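Local atomic coordinates of putative thioesterase (Novosphingobium aromaticivorans, PDB entry 3CJY), a protein that probably hydrolyses acyl-CoA thioesters, as a double-hotdog member of the acyl-CoA thioesterase family, and binds a calcium ion. Residues T239-D242 / R246-A249; E150-G155 / P217-C222; A15-T20 / A48-G53; E78-G83 / Q88-G93; I190-A195 / Q253-K258. One frame throughout, in Å; residues are numbered along the deposited sequence.

Interactions 1, 2 and 5 lie in the C-terminal hotdog region, interaction 4 in the N-terminal one, and interaction 3 joins strand 16-20 to helix 37-52. Interactions 1 and 2 have centres about 11 Å apart and meet where strand 233-241 pairs with strand 220-230, W241 O probably bonding to L221 N. Interaction 5 shares strand 247-256 with interaction 1, and its R194 forms a salt bridge to E153 of interaction 2. Interactions 3 and 4, equally close, touch through T51, V52 and V79 beside the calcium ion, bound by backbone T51 O. Interactions 4 and 5 reach the second subunit, as does interaction 1 through L247. Centres of interactions 2 and 3 are about 29 Å apart.

Interaction 1: residues T239-D242 / R246-A249; sequences TLWD and RLLA
L240 and A249 form a hydrogen-bonded pair in the antiparallel beta hairpin of strands 233-241 and 247-256, within the C-terminal hotdog region. L240 N donates to A249 O over 2.8 Å. On the return, L240 O takes two donors, A249 N and, at 2.8 Å, L248 N, so two residues face one: a classic beta bulge. Beyond it the register slips by one and W241 pairs with L247.

The tight part is apolar. Over one face of the W241 indole, T239 CG2 stands 3.3 Å above the ring plane near its rim. L247 CB lies 3.7 Å from W241 CZ3. T239 suits this place because its beta-branched methyl, anti to the backbone N, packs on both the tryptophan and L247. The indole N-H, NE1, is bonded to D223 OD2. On the opposite face of the sheet L240 lies on helix 178-185, touching L181 and F184, and the small A249 sits beside it.

The looser, partly exposed end is polar. D242 has CG between its backbone N and carbonyl carbon (chi1 69°), which swings OD1 back to R246 N at 2.9 Å, the N-H arriving from above the carboxylate plane. The two charged groups meet poorly: their planes stand 87° apart, and D242 OD2 to R246 NE is a long salt bridge of 3.8 Å. R246 NH2 has a stronger partner in A214 O. A water lying in the guanidinium plane joins the pair, donating to D242 OD2 at 2.8 Å and accepting from R246 NE at 3.3 Å.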
# COMPACT_ATOMS: atom_id res chain seq x y z
N THR A 239 10.00 5.11 2.92
CA THR A 239 9.63 6.20 3.83
C THR A 239 10.38 7.42 3.29
O THR A 239 11.56 7.33 2.91
CB THR A 239 10.03 5.94 5.29
OG1 THR A 239 9.40 4.74 5.77
CG2 THR A 239 9.64 7.10 6.21
N LEU A 240 9.62 8.50 3.19
CA LEU A 240 10.10 9.80 2.76
C LEU A 240 10.16 10.75 3.95
O LEU A 240 9.14 11.05 4.60
CB LEU A 240 9.21 10.37 1.66
CG LEU A 240 9.07 9.49 0.40
CD1 LEU A 240 8.08 10.16 -0.59
CD2 LEU A 240 10.43 9.29 -0.27
N TRP A 241 11.39 11.17 4.26
CA TRP A 241 11.63 12.10 5.32
C TRP A 241 12.13 13.44 4.81
O TRP A 241 12.76 13.53 3.73
CB TRP A 241 12.72 11.57 6.27
CG TRP A 241 12.67 10.13 6.64
CD1 TRP A 241 13.18 9.08 5.92
CD2 TRP A 241 12.18 9.57 7.88
NE1 TRP A 241 12.99 7.91 6.60
CE2 TRP A 241 12.38 8.18 7.81
CE3 TRP A 241 11.54 10.11 9.02
CZ2 TRP A 241 12.00 7.32 8.84
CZ3 TRP A 241 11.17 9.22 10.05
CH2 TRP A 241 11.38 7.86 9.93
N ASP A 242 11.94 14.50 5.60
CA ASP A 242 12.62 15.77 5.28
C ASP A 242 14.06 15.72 5.76
O ASP A 242 14.56 14.67 6.19
CB ASP A 242 11.90 17.03 5.77
CG ASP A 242 11.89 17.20 7.26
OD1 ASP A 242 12.51 16.39 7.98
OD2 ASP A 242 11.25 18.20 7.69
N ARG A 246 11.71 14.51 9.98
CA ARG A 246 10.23 14.44 10.02
C ARG A 246 9.77 13.56 8.91
O ARG A 246 10.24 13.66 7.77
CB ARG A 246 9.61 15.82 9.91
CG ARG A 246 8.05 15.77 9.92
CD ARG A 246 7.38 17.16 10.10
NE ARG A 246 7.73 18.12 9.09
CZ ARG A 246 7.01 18.40 8.00
NH1 ARG A 246 5.89 17.76 7.76
NH2 ARG A 246 7.45 19.31 7.13
N LEU A 247 8.86 12.64 9.26
CA LEU A 247 8.29 11.71 8.31
C LEU A 247 7.16 12.41 7.54
O LEU A 247 6.21 12.94 8.13
CB LEU A 247 7.82 10.45 9.03
CG LEU A 247 7.30 9.29 8.19
CD1 LEU A 247 7.38 7.97 9.02
CD2 LEU A 247 5.93 9.49 7.62
N LEU A 248 7.33 12.47 6.23
CA LEU A 248 6.37 13.12 5.33
C LEU A 248 5.37 12.13 4.77
O LEU A 248 4.13 12.37 4.70
CB LEU A 248 7.14 13.84 4.22
CG LEU A 248 8.20 14.83 4.66
CD1 LEU A 248 8.88 15.45 3.40
CD2 LEU A 248 7.62 15.90 5.61
N ALA A 249 5.90 11.01 4.27
CA ALA A 249 5.06 10.00 3.67
C ALA A 249 5.69 8.65 3.67
O ALA A 249 6.90 8.51 3.97
CB ALA A 249 4.72 10.41 2.21
O HOH W 1 10.56 19.38 10.09

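Interaction 2: residues E150-G155 / P217-C222; sequences EVREAG and PGWCLC
W219 pushes the far corner of its benzo ring against the side chains of E150 and R152. E150, R152 and A154 alternate along the chain and so present their side chains on one side, whereas V151 turns its own the other way. R152 runs straight from CG to NE, with CG anti to the carbonyl carbon (chi1 -62°), and this brings one face of its guanidinium over the CZ2 corner of the indole: W219 CZ2 lies over the centre of that face, 3.4 Å from R152 CZ. The planes are 49° apart, so the groups lean on each other obliquely and do not stack flat. E150 is extended as well, CG anti to its backbone N (chi1 -175°), and its CD reaches W219 CH2 at 3.6 Å. The two charged ends then close on each other beside the ring in a salt bridge, R152 NH2 donating to E150 OE2 at 2.8 Å from above the carboxylate plane.

Farther along, the end of L221 just reaches the alanine methyl, L221 CD1 resting 3.7 Å from A154 CB. The contact spans strand 163-170, which lies between strands 149-153 and 220-230 in this antiparallel hotdog sheet. R169 of that strand holds E150 OE1, and D128 takes R152 NH1. With carboxylates engaging its N-H groups and an aromatic ring against its face, R152 is probably fixed in rotation, and its charge is probably balanced by E150 and D128.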
# COMPACT_ATOMS: atom_id res chain seq x y z
N GLU A 150 18.48 15.89 -8.25
CA GLU A 150 19.81 15.75 -7.69
C GLU A 150 19.79 14.57 -6.69
O GLU A 150 18.97 14.55 -5.76
CB GLU A 150 20.28 17.06 -7.04
CG GLU A 150 21.73 16.99 -6.55
CD GLU A 150 22.23 18.31 -6.02
OE1 GLU A 150 21.42 19.27 -5.90
OE2 GLU A 150 23.44 18.36 -5.69
N VAL A 151 20.65 13.59 -6.91
CA VAL A 151 20.67 12.37 -6.08
C VAL A 151 21.99 12.13 -5.42
O VAL A 151 23.04 12.14 -6.07
CB VAL A 151 20.30 11.12 -6.95
CG1 VAL A 151 20.18 9.85 -6.15
CG2 VAL A 151 19.01 11.34 -7.77
N ARG A 152 21.95 11.93 -4.11
CA ARG A 152 23.13 11.60 -3.37
C ARG A 152 22.94 10.30 -2.58
O ARG A 152 21.83 9.93 -2.19
CB ARG A 152 23.49 12.73 -2.44
CG ARG A 152 23.80 14.00 -3.21
CD ARG A 152 24.20 15.13 -2.28
NE ARG A 152 24.40 16.38 -3.04
CZ ARG A 152 24.63 17.54 -2.46
NH1 ARG A 152 24.76 17.63 -1.15
NH2 ARG A 152 24.75 18.63 -3.19
N GLU A 153 24.06 9.62 -2.35
CA GLU A 153 24.04 8.33 -1.62
C GLU A 153 24.02 8.57 -0.12
O GLU A 153 24.97 9.12 0.42
CB GLU A 153 25.30 7.52 -1.92
CG GLU A 153 25.53 7.16 -3.34
CD GLU A 153 24.59 6.08 -3.89
OE1 GLU A 153 23.86 5.47 -3.07
OE2 GLU A 153 24.61 5.84 -5.13
N ALA A 154 22.97 8.11 0.57
CA ALA A 154 22.87 8.33 2.01
C ALA A 154 23.12 7.06 2.83
O ALA A 154 23.10 7.10 4.05
CB ALA A 154 21.47 8.88 2.36
N GLY A 155 23.37 5.94 2.16
CA GLY A 155 23.42 4.65 2.85
C GLY A 155 24.69 4.26 3.58
O GLY A 155 24.70 3.35 4.46
N PRO A 217 10.49 23.44 0.16
CA PRO A 217 11.55 22.90 -0.71
C PRO A 217 12.80 22.48 0.06
O PRO A 217 13.20 23.09 1.05
CB PRO A 217 11.86 24.08 -1.67
CG PRO A 217 10.61 24.94 -1.63
CD PRO A 217 10.08 24.78 -0.24
N GLY A 218 13.40 21.41 -0.45
CA GLY A 218 14.62 20.89 0.09
C GLY A 218 14.86 19.43 -0.19
O GLY A 218 14.25 18.83 -1.05
N TRP A 219 15.83 18.92 0.55
CA TRP A 219 16.23 17.53 0.47
C TRP A 219 15.21 16.61 1.11
O TRP A 219 14.58 16.94 2.12
CB TRP A 219 17.56 17.31 1.18
CG TRP A 219 18.71 17.92 0.48
CD1 TRP A 219 19.35 19.07 0.80
CD2 TRP A 219 19.36 17.40 -0.68
NE1 TRP A 219 20.38 19.32 -0.11
CE2 TRP A 219 20.39 18.30 -1.03
CE3 TRP A 219 19.17 16.25 -1.48
CZ2 TRP A 219 21.26 18.06 -2.11
CZ3 TRP A 219 19.98 16.05 -2.56
CH2 TRP A 219 21.02 16.94 -2.87
N CYS A 220 15.06 15.47 0.47
CA CYS A 220 14.18 14.42 0.97
C CYS A 220 15.01 13.13 1.13
O CYS A 220 15.74 12.76 0.19
CB CYS A 220 13.04 14.23 -0.02
SG CYS A 220 11.96 12.81 0.39
N LEU A 221 14.96 12.52 2.31
CA LEU A 221 15.59 11.21 2.49
C LEU A 221 14.58 10.18 1.99
O LEU A 221 13.50 10.01 2.57
CB LEU A 221 15.95 10.95 3.95
CG LEU A 221 16.67 9.63 4.13
CD1 LEU A 221 17.97 9.52 3.33
CD2 LEU A 221 16.90 9.40 5.63
N CYS A 222 15.02 9.46 0.95
CA CYS A 222 14.25 8.41 0.27
C CYS A 222 14.82 7.09 0.81
O CYS A 222 15.88 6.61 0.41
CB CYS A 222 14.38 8.55 -1.25
SG CYS A 222 13.58 7.22 -2.15

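Interaction 3: residues A15-T20 / A48-G53; sequences ARYAIT and AAETVG. With CA (calcium ion), chain B.
Y17 reaches from strand 16-20 to the last turn of helix 37-52, the long helix of the N-terminal hotdog region, and meets E50 and T51 with its hydroxyl. CB already leaves the strand in the direction of the helix. CG, anti to the carbonyl carbon (chi1 -56°), carries the ring onward past L9 and R11, which touch the side chain, and the far half of the ring makes the contact. CE1 comes to 3.4 Å from T51 OG1 and CE2 to 3.6 Å from E50 OE1, both oxygens lying at the ring edge and in its plane. At the tip Y17 OH donates to E50 OE1 at 2.9 Å, using the anti lone pair of that oxygen, with the carboxylate turned 89° to the ring; T51 OG1 stands 2.8 Å from the same Y17 OH.

Tyrosine suits the place because the rigid ring spans the gap and only its end is polar. E50 reaches the hydroxyl by bending at chi2 (-91°), and its OE1 also forms a salt bridge with R11; T51 OG1 is bonded to V47 O one turn back. A phenylalanine here would lack the hydroxyl, and E50 OE1 would probably lose one of its partners and keep the R11 salt bridge, its carboxylate freer to turn.

The arrangement lies beside the calcium site, where T51 has a second role. Its side chain faces the tyrosine, while its backbone carbonyl, at the end of the helix, faces the ion. D14, next to A15, is a further ligand. The calcium ion is 2.3 Å from T51 O and 2.3 Å from a bound water.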
# COMPACT_ATOMS: atom_id res chain seq x y z
N ALA A 15 -13.75 16.77 -12.43
CA ALA A 15 -13.82 15.47 -13.09
C ALA A 15 -12.94 15.20 -14.32
O ALA A 15 -12.52 14.08 -14.46
CB ALA A 15 -15.26 15.08 -13.40
N ARG A 16 -12.68 16.14 -15.23
CA ARG A 16 -11.86 15.78 -16.41
C ARG A 16 -10.68 16.68 -16.69
O ARG A 16 -10.82 17.90 -16.83
CB ARG A 16 -12.71 15.64 -17.66
CG ARG A 16 -13.76 14.55 -17.54
N TYR A 17 -9.51 16.05 -16.78
CA TYR A 17 -8.23 16.73 -16.99
C TYR A 17 -7.38 16.05 -18.05
O TYR A 17 -7.55 14.90 -18.35
CB TYR A 17 -7.42 16.73 -15.70
CG TYR A 17 -8.10 17.32 -14.50
CD1 TYR A 17 -9.10 16.63 -13.86
CD2 TYR A 17 -7.66 18.51 -13.95
CE1 TYR A 17 -9.69 17.12 -12.71
CE2 TYR A 17 -8.27 19.03 -12.79
CZ TYR A 17 -9.27 18.33 -12.18
OH TYR A 17 -9.88 18.81 -11.07
N ALA A 18 -6.44 16.79 -18.63
CA ALA A 18 -5.52 16.20 -19.61
C ALA A 18 -4.12 16.85 -19.55
O ALA A 18 -3.96 18.00 -19.16
CB ALA A 18 -6.09 16.26 -21.02
N ILE A 19 -3.12 16.05 -19.87
CA ILE A 19 -1.73 16.52 -19.88
C ILE A 19 -0.96 15.74 -20.94
O ILE A 19 -1.15 14.55 -21.10
CB ILE A 19 -1.03 16.35 -18.50
CG1 ILE A 19 0.38 16.96 -18.53
CG2 ILE A 19 -1.00 14.86 -18.13
CD1 ILE A 19 1.01 17.24 -17.15
N THR A 20 -0.12 16.43 -21.71
CA THR A 20 0.72 15.78 -22.71
C THR A 20 2.03 15.42 -22.04
O THR A 20 2.63 16.22 -21.32
CB THR A 20 0.98 16.70 -23.92
OG1 THR A 20 -0.28 17.11 -24.48
CG2 THR A 20 1.83 15.97 -24.98
N ALA A 48 -7.42 14.66 -8.04
CA ALA A 48 -8.35 14.26 -6.96
C ALA A 48 -8.48 15.41 -5.96
O ALA A 48 -9.58 15.83 -5.62
CB ALA A 48 -7.89 12.97 -6.24
N ALA A 49 -7.35 15.95 -5.52
CA ALA A 49 -7.37 17.05 -4.54
C ALA A 49 -8.03 18.30 -5.14
O ALA A 49 -8.80 19.01 -4.49
CB ALA A 49 -5.96 17.35 -4.06
N GLU A 50 -7.77 18.52 -6.42
CA GLU A 50 -8.27 19.71 -7.12
C GLU A 50 -9.79 19.59 -7.32
O GLU A 50 -10.55 20.55 -7.21
CB GLU A 50 -7.51 19.86 -8.45
CG GLU A 50 -7.01 21.27 -8.78
CD GLU A 50 -7.99 22.05 -9.57
OE1 GLU A 50 -8.87 21.40 -10.18
OE2 GLU A 50 -7.89 23.31 -9.59
N THR A 51 -10.24 18.38 -7.60
CA THR A 51 -11.67 18.14 -7.80
C THR A 51 -12.41 18.16 -6.48
O THR A 51 -13.44 18.77 -6.37
CB THR A 51 -11.91 16.79 -8.47
OG1 THR A 51 -11.34 16.84 -9.77
CG2 THR A 51 -13.40 16.47 -8.55
N VAL A 52 -11.84 17.54 -5.45
CA VAL A 52 -12.52 17.45 -4.15
C VAL A 52 -12.34 18.69 -3.27
O VAL A 52 -13.20 19.02 -2.46
CB VAL A 52 -12.11 16.15 -3.40
CG1 VAL A 52 -12.52 16.22 -2.00
CG2 VAL A 52 -12.75 14.94 -4.09
N GLY A 53 -11.20 19.34 -3.39
CA GLY A 53 -10.94 20.57 -2.67
C GLY A 53 -10.41 20.32 -1.28
O GLY A 53 -10.59 21.14 -0.39
CA CA B . -15.26 20.03 -7.12
O HOH W 2 -16.58 18.24 -6.53

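Interaction 4: residues E78-G83 / Q88-G93; sequences EVLQSG and QARVAG
R90 and E78 run alongside one another in the same direction, and R90 grips one oxygen with two nitrogens. R90 NH2 reaches E78 OE1 at 2.8 Å on the syn side, and R90 NE donates to that E78 OE1 at 3.0 Å; the oxygen lies in the guanidinium plane. L80 CD2, 3.9 Å from R90 NE, is an apolar branch over the flat face of the guanidinium, for which leucine is well suited. A leucine in place of R90 would probably leave the E78 carboxylate without its charged mate and free to swing.

The backbone sets these positions. E78 and R90 are a hydrogen-bonded antiparallel pair, but L80 N and Q81 N both donate to Q88 O, a classic beta bulge at the corner where strand 72-79 gives way to the hairpin of strands 81-82 and 87-95.

In that hairpin Q81, with CG between N and carbonyl carbon (chi1 65°), brings NE2 to Q88 OE1; the bond is short and comes from above the amide plane of Q88, not aimed at a lone pair. Farther out, Q88 NE2 bonds to F63 O of the second subunit, whose H102 packs on L80 and R90. V79, on the other face, touches T51 of the calcium site.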
# COMPACT_ATOMS: atom_id res chain seq x y z
N GLU A 78 -13.87 10.44 -10.29
CA GLU A 78 -15.17 10.10 -9.76
C GLU A 78 -15.12 10.23 -8.25
O GLU A 78 -14.34 9.56 -7.59
CB GLU A 78 -15.52 8.65 -10.10
CG GLU A 78 -16.84 8.18 -9.52
CD GLU A 78 -17.12 6.70 -9.80
OE1 GLU A 78 -16.16 5.92 -10.00
OE2 GLU A 78 -18.30 6.30 -9.78
N VAL A 79 -16.01 11.04 -7.70
CA VAL A 79 -16.09 11.21 -6.27
C VAL A 79 -17.12 10.21 -5.73
O VAL A 79 -18.32 10.25 -6.07
CB VAL A 79 -16.46 12.67 -5.88
CG1 VAL A 79 -16.51 12.80 -4.38
CG2 VAL A 79 -15.46 13.65 -6.51
N LEU A 80 -16.65 9.29 -4.91
CA LEU A 80 -17.51 8.25 -4.35
C LEU A 80 -18.21 8.78 -3.09
O LEU A 80 -19.29 8.34 -2.74
CB LEU A 80 -16.71 7.00 -4.01
CG LEU A 80 -15.91 6.36 -5.12
CD1 LEU A 80 -15.17 5.12 -4.59
CD2 LEU A 80 -16.78 5.98 -6.33
N GLN A 81 -17.59 9.76 -2.45
CA GLN A 81 -18.17 10.39 -1.25
C GLN A 81 -17.40 11.61 -0.78
O GLN A 81 -16.19 11.67 -0.91
CB GLN A 81 -18.26 9.40 -0.11
CG GLN A 81 -16.92 8.93 0.37
CD GLN A 81 -17.01 8.18 1.67
OE1 GLN A 81 -17.69 8.62 2.60
NE2 GLN A 81 -16.30 7.06 1.77
N SER A 82 -18.13 12.60 -0.28
CA SER A 82 -17.52 13.81 0.24
C SER A 82 -18.29 14.42 1.41
O SER A 82 -19.18 15.26 1.22
CB SER A 82 -17.37 14.85 -0.86
OG SER A 82 -16.51 15.90 -0.42
N GLY A 83 -17.93 13.97 2.60
CA GLY A 83 -18.55 14.43 3.83
C GLY A 83 -17.64 15.34 4.63
O GLY A 83 -16.52 15.67 4.22
N GLN A 88 -13.65 10.41 -0.70
CA GLN A 88 -13.04 9.35 -1.48
C GLN A 88 -13.33 9.51 -2.94
O GLN A 88 -14.43 9.91 -3.33
CB GLN A 88 -13.47 8.01 -1.00
CG GLN A 88 -12.94 7.82 0.40
CD GLN A 88 -13.20 6.47 0.86
OE1 GLN A 88 -14.29 5.99 0.61
NE2 GLN A 88 -12.21 5.81 1.52
N ALA A 89 -12.31 9.23 -3.74
CA ALA A 89 -12.42 9.37 -5.19
C ALA A 89 -11.70 8.24 -5.88
O ALA A 89 -10.90 7.54 -5.26
CB ALA A 89 -11.78 10.66 -5.62
N ARG A 90 -12.06 8.05 -7.13
CA ARG A 90 -11.36 7.18 -8.05
C ARG A 90 -10.92 8.01 -9.26
O ARG A 90 -11.66 8.87 -9.73
CB ARG A 90 -12.26 6.07 -8.53
CG ARG A 90 -12.58 5.10 -7.45
CD ARG A 90 -13.07 3.79 -8.06
NE ARG A 90 -14.35 3.98 -8.71
CZ ARG A 90 -15.24 3.00 -8.82
NH1 ARG A 90 -14.97 1.79 -8.32
NH2 ARG A 90 -16.41 3.23 -9.41
N VAL A 91 -9.73 7.72 -9.76
CA VAL A 91 -9.16 8.40 -10.90
C VAL A 91 -8.68 7.40 -11.92
O VAL A 91 -7.87 6.56 -11.64
CB VAL A 91 -7.96 9.31 -10.55
CG1 VAL A 91 -7.45 10.02 -11.83
CG2 VAL A 91 -8.34 10.34 -9.44
N ALA A 92 -9.20 7.54 -13.13
CA ALA A 92 -8.82 6.70 -14.24
C ALA A 92 -7.96 7.50 -15.20
O ALA A 92 -8.31 8.65 -15.59
CB ALA A 92 -10.07 6.17 -14.99
N GLY A 93 -6.88 6.87 -15.62
CA GLY A 93 -6.02 7.42 -16.64
C GLY A 93 -6.20 6.62 -17.91
O GLY A 93 -6.24 5.37 -17.91

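Interaction 5: residues I190-A195 / Q253-K258; sequences IALGRA and QSLLLK
L192 and L255 meet end to end, L192 CD2 lying 3.6 Å from L255 CD2. They join helix 188-196 to strand 247-256 in the C-terminal hotdog region, where helix packs against curved antiparallel sheet. L192 leaves the helix with CG anti to its backbone N (chi1 177°), which projects the branched end straight out at the sheet. Across this contact, CD2 does the touching. L257 comes in from a different direction, slanting across L192, and its CD2 ends 3.7 Å from L192 CD2; the single methyl is thus held between the two leucines of the strand and its continuation.

L255 is the deeper of the two partners. Its CG is anti to the carbonyl carbon, and chi2, at 99°, is off the usual values; CD2 is the closer branch, while L255 CD1 stays 4.1 Å from L192 CD2. L255 points to the helix, L256 away from it and toward R110 of the second subunit, and L257 brings only its end near. Leucines suit such a place because a forked end fills space between backbones that stand well apart: the nearest CA atoms, L192 CA and L255 CA, are 8.7 Å apart. I226 of strand 220-230 and A234 of strand 233-241 also pack against L192. At the edge L257 meets F113 of the second subunit, and L257 O accepts a hydrogen bond from NH1 of R110 of that subunit.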
# COMPACT_ATOMS: atom_id res chain seq x y z
N ILE A 190 14.75 1.49 -8.43
CA ILE A 190 16.20 1.66 -8.30
C ILE A 190 16.68 0.81 -7.13
O ILE A 190 17.68 0.12 -7.22
CB ILE A 190 16.58 3.16 -8.12
CG1 ILE A 190 16.28 3.92 -9.43
CG2 ILE A 190 18.03 3.29 -7.73
CD1 ILE A 190 16.43 5.40 -9.29
N ALA A 191 15.88 0.78 -6.07
CA ALA A 191 16.23 -0.02 -4.90
C ALA A 191 16.20 -1.51 -5.28
O ALA A 191 17.03 -2.31 -4.82
CB ALA A 191 15.24 0.22 -3.76
N LEU A 192 15.30 -1.87 -6.18
CA LEU A 192 15.21 -3.29 -6.62
C LEU A 192 16.47 -3.67 -7.39
O LEU A 192 17.05 -4.73 -7.18
CB LEU A 192 13.95 -3.52 -7.43
CG LEU A 192 13.80 -4.93 -7.99
CD1 LEU A 192 13.85 -5.99 -6.86
CD2 LEU A 192 12.55 -5.02 -8.89
N GLY A 193 16.90 -2.78 -8.28
CA GLY A 193 18.09 -3.03 -9.10
C GLY A 193 19.30 -3.20 -8.22
O GLY A 193 20.15 -4.03 -8.46
N ARG A 194 19.34 -2.45 -7.13
CA ARG A 194 20.46 -2.61 -6.20
C ARG A 194 20.42 -3.92 -5.40
O ARG A 194 21.44 -4.53 -5.12
CB ARG A 194 20.54 -1.46 -5.21
CG ARG A 194 20.82 -0.15 -5.93
CD ARG A 194 21.48 0.84 -5.01
NE ARG A 194 21.85 2.04 -5.77
CZ ARG A 194 22.38 3.12 -5.22
NH1 ARG A 194 22.64 3.15 -3.92
NH2 ARG A 194 22.68 4.16 -5.99
N ALA A 195 19.22 -4.31 -5.00
CA ALA A 195 19.02 -5.48 -4.15
C ALA A 195 19.30 -6.72 -4.96
O ALA A 195 19.86 -7.68 -4.45
CB ALA A 195 17.61 -5.52 -3.60
N GLN A 253 5.13 -0.64 -3.34
CA GLN A 253 4.73 -1.21 -4.62
C GLN A 253 5.25 -2.63 -4.77
O GLN A 253 6.12 -3.08 -4.04
CB GLN A 253 5.27 -0.44 -5.82
CG GLN A 253 6.81 -0.40 -5.89
CD GLN A 253 7.32 0.36 -7.09
OE1 GLN A 253 7.68 -0.25 -8.11
NE2 GLN A 253 7.31 1.69 -7.01
N SER A 254 4.64 -3.31 -5.73
CA SER A 254 5.06 -4.63 -6.18
C SER A 254 5.58 -4.45 -7.57
O SER A 254 5.15 -3.54 -8.28
CB SER A 254 3.94 -5.65 -6.13
OG SER A 254 3.54 -5.82 -4.78
N LEU A 255 6.52 -5.29 -7.95
CA LEU A 255 7.18 -5.19 -9.24
C LEU A 255 7.30 -6.52 -9.95
O LEU A 255 7.47 -7.57 -9.32
CB LEU A 255 8.59 -4.63 -9.05
CG LEU A 255 8.87 -3.31 -8.29
CD1 LEU A 255 9.31 -3.57 -6.86
CD2 LEU A 255 9.95 -2.49 -9.01
N LEU A 256 7.24 -6.45 -11.28
CA LEU A 256 7.43 -7.62 -12.15
C LEU A 256 8.90 -7.61 -12.50
O LEU A 256 9.46 -6.61 -12.97
CB LEU A 256 6.60 -7.50 -13.43
CG LEU A 256 6.74 -8.66 -14.42
CD1 LEU A 256 5.83 -9.73 -13.95
CD2 LEU A 256 6.37 -8.24 -15.83
N LEU A 257 9.54 -8.74 -12.22
CA LEU A 257 10.97 -8.88 -12.44
C LEU A 257 11.29 -9.05 -13.92
O LEU A 257 10.59 -9.75 -14.65
CB LEU A 257 11.55 -10.08 -11.66
CG LEU A 257 11.59 -9.97 -10.12
CD1 LEU A 257 12.37 -11.15 -9.52
CD2 LEU A 257 12.19 -8.67 -9.67
N LYS A 258 12.37 -8.41 -14.33
CA LYS A 258 12.87 -8.55 -15.69
C LYS A 258 13.65 -9.85 -15.66
O LYS A 258 14.47 -10.10 -14.77
CB LYS A 258 13.80 -7.39 -16.09